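Local atomic coordinates of pullulanase (Klebsiella oxytoca, PDB entry 2YOC), a protein that hydrolyses the alpha-1,6-glucosidic linkages of pullulan and related branched dextrins, and is a substrate of a type 2 secretion system. Residues B[369-374]-B[567-572]. Numbering follows the deposited sequence.
Sequences AHSLST and TRIKEF
Arg-568 reaches out from the first turn of helix 567-582 and lays its guanidinium group against Leu-372 and Ser-373, a good example of how a single long side chain can join a helix to a neighbouring piece of extended chain. Its CG sits between the backbone N and the carbonyl carbon (chi1 69°), and a bend at chi3 (82°) turns the guanidinium relative to the aliphatic stem. NH1 lies 3.5 Å from the CD1 methyl of Leu-372, and the two side chains pass each other at a slant. Leu-372 O stands over one face of the guanidinium, 3.9 Å from NH2. Ser-373 O approaches the same nitrogen obliquely, with 3.2 Å between it and Arg-568 NH2.

The polar end of the arginine is held mainly from elsewhere: NH1 is hydrogen-bonded to Pro-555 O and NH2 to Pro-563 O, so two backbone carbonyls help fix the rotation of this buried group. A long, weak ion pair links NH2 to Glu-475, a ligand of the calcium ion about 5 Å from the arginine side chain; this carboxylate probably offsets some of the positive charge gathered here.

One residue further along the helix, Ile-569 adds a van der Waals contact. With CG1 anti to the carbonyl carbon (chi1 -58°), its CD1 methyl lies 3.9 Å from Ser-371 OG and 4.0 Å from His-370 O. The hydroxyl of Ser-371 is hydrogen-bonded to Gln-380, on the strand paired with 371-372.

The contact is consistent with an interdomain seam of a multidomain family 13 glycoside hydrolase, where a short, weakly bonded strand, 371-372, joined through 379-380 to the sheet of the CBM48-type module, meets helix 567-582 of the catalytic (beta/alpha)8 barrel beside a calcium site.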
loop_
_atom_site.group_PDB
_atom_site.type_symbol
_atom_site.label_atom_id
_atom_site.label_comp_id
_atom_site.label_asym_id
_atom_site.label_seq_id
_atom_site.Cartn_x
_atom_site.Cartn_y
_atom_site.Cartn_z
ATOM N N ALA B 369 12.866 53.399 4.516
ATOM C CA ALA B 369 11.953 54.559 4.548
ATOM C C ALA B 369 10.716 54.184 5.334
ATOM O O ALA B 369 10.246 53.046 5.208
ATOM C CB ALA B 369 11.542 54.957 3.129
ATOM N N HIS B 370 10.209 55.099 6.162
ATOM C CA HIS B 370 9.001 54.837 6.957
ATOM C C HIS B 370 7.848 55.743 6.562
ATOM O O HIS B 370 6.717 55.491 6.972
ATOM C CB HIS B 370 9.274 54.854 8.478
ATOM C CG HIS B 370 10.159 53.746 8.955
ATOM N ND1 HIS B 370 10.067 52.467 8.428
ATOM C CD2 HIS B 370 11.125 53.761 9.906
ATOM C CE1 HIS B 370 11.003 51.758 9.048
ATOM N NE2 HIS B 370 11.658 52.491 9.955
ATOM N N SER B 371 8.146 56.780 5.765
ATOM C CA SER B 371 7.223 57.757 5.179
ATOM C C SER B 371 7.802 58.171 3.812
ATOM O O SER B 371 9.025 58.188 3.666
ATOM C CB SER B 371 7.077 58.984 6.080
ATOM O OG SER B 371 6.100 59.912 5.625
ATOM N N LEU B 372 6.936 58.485 2.814
ATOM C CA LEU B 372 7.355 58.890 1.456
ATOM C C LEU B 372 6.550 60.074 0.883
ATOM O O LEU B 372 5.514 60.442 1.437
ATOM C CB LEU B 372 7.213 57.710 0.479
ATOM C CG LEU B 372 7.815 56.349 0.824
ATOM C CD1 LEU B 372 6.920 55.245 0.312
ATOM C CD2 LEU B 372 9.209 56.196 0.219
ATOM N N SER B 373 7.005 60.635 -0.267
ATOM C CA SER B 373 6.307 61.676 -1.050
ATOM C C SER B 373 5.340 60.922 -2.011
ATOM O O SER B 373 5.320 59.684 -1.991
ATOM C CB SER B 373 7.316 62.470 -1.870
ATOM O OG SER B 373 7.907 61.646 -2.861
ATOM N N THR B 374 4.567 61.644 -2.864
ATOM C CA THR B 374 3.644 61.005 -3.822
ATOM C C THR B 374 4.433 60.140 -4.814
ATOM O O THR B 374 5.478 60.573 -5.318
ATOM C CB THR B 374 2.759 62.054 -4.519
ATOM O OG1 THR B 374 2.084 62.822 -3.532
ATOM C CG2 THR B 374 1.731 61.442 -5.467
ATOM N N THR B 567 0.327 61.886 5.923
ATOM C CA THR B 567 -1.126 61.632 5.948
ATOM C C THR B 567 -1.493 60.122 5.933
ATOM O O THR B 567 -2.321 59.693 6.742
ATOM C CB THR B 567 -1.859 62.511 4.926
ATOM O OG1 THR B 567 -2.022 63.800 5.507
ATOM C CG2 THR B 567 -3.220 61.975 4.542
ATOM N N ARG B 568 -0.834 59.332 5.069
ATOM C CA ARG B 568 -1.108 57.913 4.975
ATOM C C ARG B 568 -0.982 57.137 6.342
ATOM O O ARG B 568 -1.865 56.318 6.675
ATOM C CB ARG B 568 -0.343 57.276 3.794
ATOM C CG ARG B 568 1.172 57.202 3.961
ATOM C CD ARG B 568 1.862 56.555 2.774
ATOM N NE ARG B 568 2.086 57.472 1.652
ATOM C CZ ARG B 568 2.878 57.193 0.618
ATOM N NH1 ARG B 568 3.520 56.038 0.559
ATOM N NH2 ARG B 568 3.036 58.072 -0.359
ATOM N N ILE B 569 0.076 57.460 7.149
ATOM C CA ILE B 569 0.346 56.870 8.470
ATOM C C ILE B 569 -0.817 57.081 9.419
ATOM O O ILE B 569 -1.271 56.102 10.005
ATOM C CB ILE B 569 1.670 57.382 9.075
ATOM C CG1 ILE B 569 2.837 57.067 8.140
ATOM C CG2 ILE B 569 1.906 56.805 10.502
ATOM C CD1 ILE B 569 3.906 57.999 8.236
ATOM N N LYS B 570 -1.317 58.334 9.575
ATOM C CA LYS B 570 -2.451 58.528 10.470
ATOM C C LYS B 570 -3.681 57.813 9.953
ATOM O O LYS B 570 -4.336 57.140 10.729
ATOM C CB LYS B 570 -2.740 59.999 10.775
ATOM C CG LYS B 570 -3.524 60.202 12.085
ATOM C CD LYS B 570 -4.115 61.610 12.146
ATOM C CE LYS B 570 -4.836 61.957 13.427
ATOM N NZ LYS B 570 -4.866 63.438 13.637
ATOM N N GLU B 571 -3.953 57.893 8.650
ATOM C CA GLU B 571 -5.111 57.254 8.021
ATOM C C GLU B 571 -5.138 55.735 8.183
ATOM O O GLU B 571 -6.178 55.185 8.561
ATOM C CB GLU B 571 -5.218 57.647 6.548
ATOM C CG GLU B 571 -5.485 59.128 6.354
ATOM C CD GLU B 571 -6.059 59.558 5.020
ATOM O OE1 GLU B 571 -6.294 58.701 4.132
ATOM O OE2 GLU B 571 -6.335 60.773 4.898
ATOM N N PHE B 572 -3.997 55.060 7.910
ATOM C CA PHE B 572 -3.831 53.607 8.061
ATOM C C PHE B 572 -4.151 53.224 9.511
ATOM O O PHE B 572 -4.994 52.363 9.742
ATOM C CB PHE B 572 -2.391 53.220 7.743
ATOM C CG PHE B 572 -2.132 51.747 7.651
ATOM C CD1 PHE B 572 -2.054 50.965 8.794
ATOM C CD2 PHE B 572 -1.894 51.149 6.430
ATOM C CE1 PHE B 572 -1.780 49.601 8.708
ATOM C CE2 PHE B 572 -1.586 49.794 6.350
ATOM C CZ PHE B 572 -1.546 49.024 7.487
#